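Local coordinates for protein FAD-dependent oxidoreductase (Actinomadura kijaniata, PDB 3M9V) that acts as a flavin-dependent oxidoreductase in the biosynthesis of D-kijanose, probably oxidising a dTDP-linked sugar intermediate, at residues A[43-47]-A[48-52]; A[375-378]-A[379-383]. All blocks are in the same frame, centred on the assembly; numbering follows the deposited sequence.

Interaction 1. Residues A[43-47]-A[48-52]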
loop_
_atom_site.group_PDB
_atom_site.type_symbol
_atom_site.label_atom_id
_atom_site.label_comp_id
_atom_site.label_asym_id
_atom_site.label_seq_id
_atom_site.Cartn_x
_atom_site.Cartn_y
_atom_site.Cartn_z
ATOM N N ALA A 43 2.773 1.595 -31.986
ATOM C CA ALA A 43 4.076 1.029 -31.616
ATOM C C ALA A 43 5.208 1.700 -32.382
ATOM O O ALA A 43 6.283 1.945 -31.840
ATOM C CB ALA A 43 4.158 -0.523 -31.832
ATOM N N GLU A 44 4.979 1.972 -33.667
ATOM C CA GLU A 44 6.039 2.552 -34.491
ATOM C C GLU A 44 6.296 3.965 -33.974
ATOM O O GLU A 44 7.450 4.388 -33.864
ATOM C CB GLU A 44 5.544 2.642 -35.940
ATOM C CG GLU A 44 6.347 3.594 -36.827
ATOM C CD GLU A 44 5.567 4.129 -38.036
ATOM O OE1 GLU A 44 5.716 5.330 -38.371
ATOM O OE2 GLU A 44 4.795 3.363 -38.660
ATOM N N HIS A 45 5.254 4.748 -33.705
ATOM C CA HIS A 45 5.502 6.131 -33.268
ATOM C C HIS A 45 6.178 6.226 -31.896
ATOM O O HIS A 45 6.955 7.140 -31.625
ATOM C CB HIS A 45 4.213 6.943 -33.302
ATOM C CG HIS A 45 3.735 7.193 -34.703
ATOM N ND1 HIS A 45 4.477 7.914 -35.619
ATOM C CD2 HIS A 45 2.627 6.777 -35.360
ATOM C CE1 HIS A 45 3.819 7.984 -36.762
ATOM N NE2 HIS A 45 2.697 7.296 -36.632
ATOM N N ASP A 46 5.844 5.293 -31.012
ATOM C CA ASP A 46 6.536 5.202 -29.735
ATOM C C ASP A 46 8.009 4.845 -29.898
ATOM O O ASP A 46 8.887 5.407 -29.251
ATOM C CB ASP A 46 5.833 4.159 -28.864
ATOM C CG ASP A 46 6.596 3.862 -27.588
ATOM O OD1 ASP A 46 6.683 4.683 -26.658
ATOM O OD2 ASP A 46 7.148 2.764 -27.467
ATOM N N ARG A 47 8.282 3.850 -30.736
ATOM C CA ARG A 47 9.654 3.431 -30.957
ATOM C C ARG A 47 10.446 4.622 -31.490
ATOM O O ARG A 47 11.459 5.023 -30.919
ATOM C CB ARG A 47 9.616 2.260 -31.939
ATOM C CG ARG A 47 10.979 1.756 -32.365
ATOM C CD ARG A 47 10.835 0.575 -33.346
ATOM N NE ARG A 47 9.610 -0.193 -33.101
ATOM C CZ ARG A 47 8.633 -0.398 -33.986
ATOM N NH1 ARG A 47 8.731 0.108 -35.207
ATOM N NH2 ARG A 47 7.555 -1.109 -33.667
ATOM N N ASP A 48 9.965 5.257 -32.549
ATOM C CA ASP A 48 10.735 6.335 -33.163
ATOM C C ASP A 48 10.557 7.689 -32.483
ATOM O O ASP A 48 11.322 8.581 -32.800
ATOM C CB ASP A 48 10.332 6.569 -34.625
ATOM C CG ASP A 48 10.468 5.318 -35.490
ATOM O OD1 ASP A 48 11.335 4.478 -35.186
ATOM O OD2 ASP A 48 9.695 5.179 -36.457
ATOM N N GLY A 49 9.552 7.893 -31.634
ATOM C CA GLY A 49 9.403 9.186 -30.966
ATOM C C GLY A 49 8.819 10.237 -31.898
ATOM O O GLY A 49 9.216 11.395 -31.859
ATOM N N THR A 50 7.896 9.852 -32.774
ATOM C CA THR A 50 7.466 10.771 -33.820
ATOM C C THR A 50 5.962 10.969 -33.697
ATOM O O THR A 50 5.215 10.090 -33.261
ATOM C CB THR A 50 7.739 10.200 -35.242
ATOM O OG1 THR A 50 7.063 8.945 -35.392
ATOM C CG2 THR A 50 9.238 10.029 -35.520
ATOM N N PHE A 51 5.515 12.151 -34.096
ATOM C CA PHE A 51 4.136 12.549 -33.877
ATOM C C PHE A 51 3.275 11.930 -34.992
ATOM O O PHE A 51 3.705 11.866 -36.142
ATOM C CB PHE A 51 4.091 14.077 -33.866
ATOM C CG PHE A 51 2.753 14.610 -33.507
ATOM C CD1 PHE A 51 2.392 14.766 -32.167
ATOM C CD2 PHE A 51 1.838 14.902 -34.515
ATOM C CE1 PHE A 51 1.117 15.219 -31.851
ATOM C CE2 PHE A 51 0.566 15.369 -34.201
ATOM C CZ PHE A 51 0.202 15.522 -32.870
ATOM N N PRO A 52 2.071 11.434 -34.677
ATOM C CA PRO A 52 1.300 10.799 -35.748
ATOM C C PRO A 52 0.553 11.838 -36.600
ATOM O O PRO A 52 -0.640 12.060 -36.396
ATOM C CB PRO A 52 0.315 9.938 -34.952
ATOM C CG PRO A 52 -0.006 10.820 -33.730
ATOM C CD PRO A 52 1.362 11.396 -33.379
HETATM O O HOH W 1 7.750 6.722 -37.015
#
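His45 and Thr50 meet through both side chain and backbone where helix 35-48 stops. Among the side-chain bonds, His45 ND1 donates to Thr50 OG1 over 2.8 Å, nearly straight (171°) and in the plane of the imidazole. Thr50 holds OG1 between its backbone N and carbonyl carbon (chi1 58°), turned back to the ring edge. That hydroxyl donates its own hydrogen bond to a water, which in turn donates to Glu44 OE1 (2.8 Å) and to Asp48 OD2 (2.5 Å). Glu44 OE1 and Asp48 OD2 lie 4.4 Å apart. Among the backbone bonds, Asp48 N reaches Glu44 O at 3.0 Å. His45 O accepts twice, from Thr50 N at 3.1 Å and, weakly, from Gly49 N at 2.7 Å. Gly49, at positive phi, ends the helix, and the Thr50 bond is a 6-to-1 closure such as a Schellman motif contains. The nonpolar contact is CH-pi: Pro52 CB sits over one imidazole face, 4.1 Å from the centroid of the His45 ring, while Glu44 OE1 lies over the rim of the opposite face. The chemistry implies a chain of hydrogen bonds from imidazole through hydroxyl to water, which probably eases whatever repulsion the two acids feel.

Interaction 2. Residues A[375-378]-A[379-383]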
loop_
_atom_site.group_PDB
_atom_site.type_symbol
_atom_site.label_atom_id
_atom_site.label_comp_id
_atom_site.label_asym_id
_atom_site.label_seq_id
_atom_site.Cartn_x
_atom_site.Cartn_y
_atom_site.Cartn_z
ATOM N N ARG A 375 4.819 -0.474 -22.955
ATOM C CA ARG A 375 4.532 0.919 -23.282
ATOM C C ARG A 375 3.535 1.583 -22.313
ATOM O O ARG A 375 3.672 2.765 -21.976
ATOM C CB ARG A 375 4.035 1.037 -24.734
ATOM C CG ARG A 375 3.688 2.479 -25.120
ATOM C CD ARG A 375 3.346 2.676 -26.603
ATOM N NE ARG A 375 2.104 2.039 -27.027
ATOM C CZ ARG A 375 2.020 0.874 -27.666
ATOM N NH1 ARG A 375 0.833 0.408 -28.007
ATOM N NH2 ARG A 375 3.081 0.127 -27.944
ATOM N N LEU A 376 2.499 0.862 -21.897
ATOM C CA LEU A 376 1.485 1.390 -20.976
ATOM C C LEU A 376 2.146 1.700 -19.633
ATOM O O LEU A 376 1.830 2.728 -19.017
ATOM C CB LEU A 376 0.410 0.338 -20.752
ATOM C CG LEU A 376 -0.369 0.010 -22.039
ATOM C CD1 LEU A 376 -1.672 -0.713 -21.710
ATOM C CD2 LEU A 376 -0.699 1.285 -22.818
ATOM N N LEU A 377 3.106 0.869 -19.226
ATOM C CA LEU A 377 3.801 1.203 -17.987
ATOM C C LEU A 377 4.558 2.545 -18.055
ATOM O O LEU A 377 4.640 3.302 -17.071
ATOM C CB LEU A 377 4.761 0.079 -17.591
ATOM C CG LEU A 377 5.545 0.347 -16.290
ATOM C CD1 LEU A 377 4.644 0.142 -15.058
ATOM C CD2 LEU A 377 6.734 -0.604 -16.130
ATOM N N ARG A 378 5.190 2.800 -19.197
ATOM C CA ARG A 378 5.789 4.117 -19.394
ATOM C C ARG A 378 4.773 5.241 -19.544
ATOM O O ARG A 378 4.978 6.318 -18.957
ATOM C CB ARG A 378 6.727 4.079 -20.604
ATOM C CG ARG A 378 7.828 3.039 -20.369
ATOM C CD ARG A 378 8.882 3.029 -21.511
ATOM N NE ARG A 378 8.431 2.232 -22.645
ATOM C CZ ARG A 378 7.943 2.751 -23.776
ATOM N NH1 ARG A 378 7.569 1.984 -24.785
ATOM N NH2 ARG A 378 7.858 4.060 -23.970
ATOM N N ASP A 379 3.750 5.049 -20.377
ATOM C CA ASP A 379 2.841 6.181 -20.595
ATOM C C ASP A 379 2.061 6.522 -19.325
ATOM O O ASP A 379 1.691 7.681 -19.095
ATOM C CB ASP A 379 1.787 5.899 -21.672
ATOM C CG ASP A 379 2.410 5.777 -23.037
ATOM O OD1 ASP A 379 3.572 6.177 -23.200
ATOM O OD2 ASP A 379 1.731 5.251 -23.926
ATOM N N VAL A 380 1.762 5.509 -18.519
ATOM C CA VAL A 380 0.846 5.762 -17.396
ATOM C C VAL A 380 1.484 6.673 -16.338
ATOM O O VAL A 380 0.749 7.231 -15.515
ATOM C CB VAL A 380 0.266 4.490 -16.714
ATOM C CG1 VAL A 380 1.300 3.890 -15.787
ATOM C CG2 VAL A 380 -1.010 4.810 -15.896
ATOM N N GLN A 381 2.806 6.846 -16.374
ATOM C CA GLN A 381 3.512 7.654 -15.376
ATOM C C GLN A 381 3.381 9.157 -15.640
ATOM O O GLN A 381 3.615 9.946 -14.727
ATOM C CB GLN A 381 4.999 7.275 -15.270
ATOM C CG GLN A 381 5.321 5.758 -15.195
ATOM C CD GLN A 381 4.812 5.102 -13.920
ATOM O OE1 GLN A 381 4.603 5.762 -12.895
ATOM N NE2 GLN A 381 4.541 3.804 -13.998
ATOM N N ALA A 382 2.994 9.562 -16.851
ATOM C CA ALA A 382 3.099 10.964 -17.258
ATOM C C ALA A 382 2.206 11.890 -16.420
ATOM O O ALA A 382 2.562 13.040 -16.227
ATOM C CB ALA A 382 2.703 11.070 -18.726
ATOM N N GLY A 383 1.062 11.429 -15.912
ATOM C CA GLY A 383 0.117 12.269 -15.153
ATOM C C GLY A 383 0.690 12.916 -13.898
ATOM O O GLY A 383 0.296 14.030 -13.517
#
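Arg378 O is gripped by two donors, a weak bond from Gln381 N at 3.4 Å and the hydroxyl of Tyr367 of a second subunit. One residue back, Leu377 O accepts Gln381 NE2 at 3.1 Å, the donor lying in the carbonyl plane and the oxygen 13° out of the amide plane. Gln381 turns back at chi2 (-66°), which folds its amide over the helix end and alongside Leu377, with NE2 3.8 Å from Leu377 CD1. The other amide atom, OE1, is held by Arg384. Replacing Gln381 by alanine removes the amide, and Leu377 O is likely to lose its side-chain donor and Arg384 NH1 an acceptor. Asp379 N reaches Arg375 O and Val380 N reaches Leu376 O, each at 2.8 Å. The Asp379 carboxylate lies beside the aliphatic part of Arg375, OD2 3.6 Å from its CG, but stays 4.5 Å from Arg375 NE, too far for a salt bridge; its OD1 instead takes the backbone N of Met219. Ala382 N then bonds Asp379 O. Together these features make the last turn of helix 372-379, a glutamine amide folded back onto a main-chain carbonyl, lead into a type I turn, close to Phe385 of the FMN site and at a subunit interface.

Interaction 1 comes first along the chain, closing helix 35-48 in the N-terminal acyl-CoA dehydrogenase region; interaction 2, more than 320 residues later, closes helix 372-379 in the C-terminal region. Their centres are about 15 Å apart, yet the two helices touch directly. A salt bridge joins Asp46 OD2 to Arg378 NH1 at 2.8 Å, and beside it Arg375 CD packs on Asp46 CG at 3.6 Å. Arg220 adds a shared neighbour, bonding Asp46 O and touching Arg378. The salt bridge thus joins the N-terminal and C-terminal regions of one chain not far from the flavin site, empty in this model: the side chain of Phe51 lies about 7 Å from that of Ser173, an FMN-binding residue.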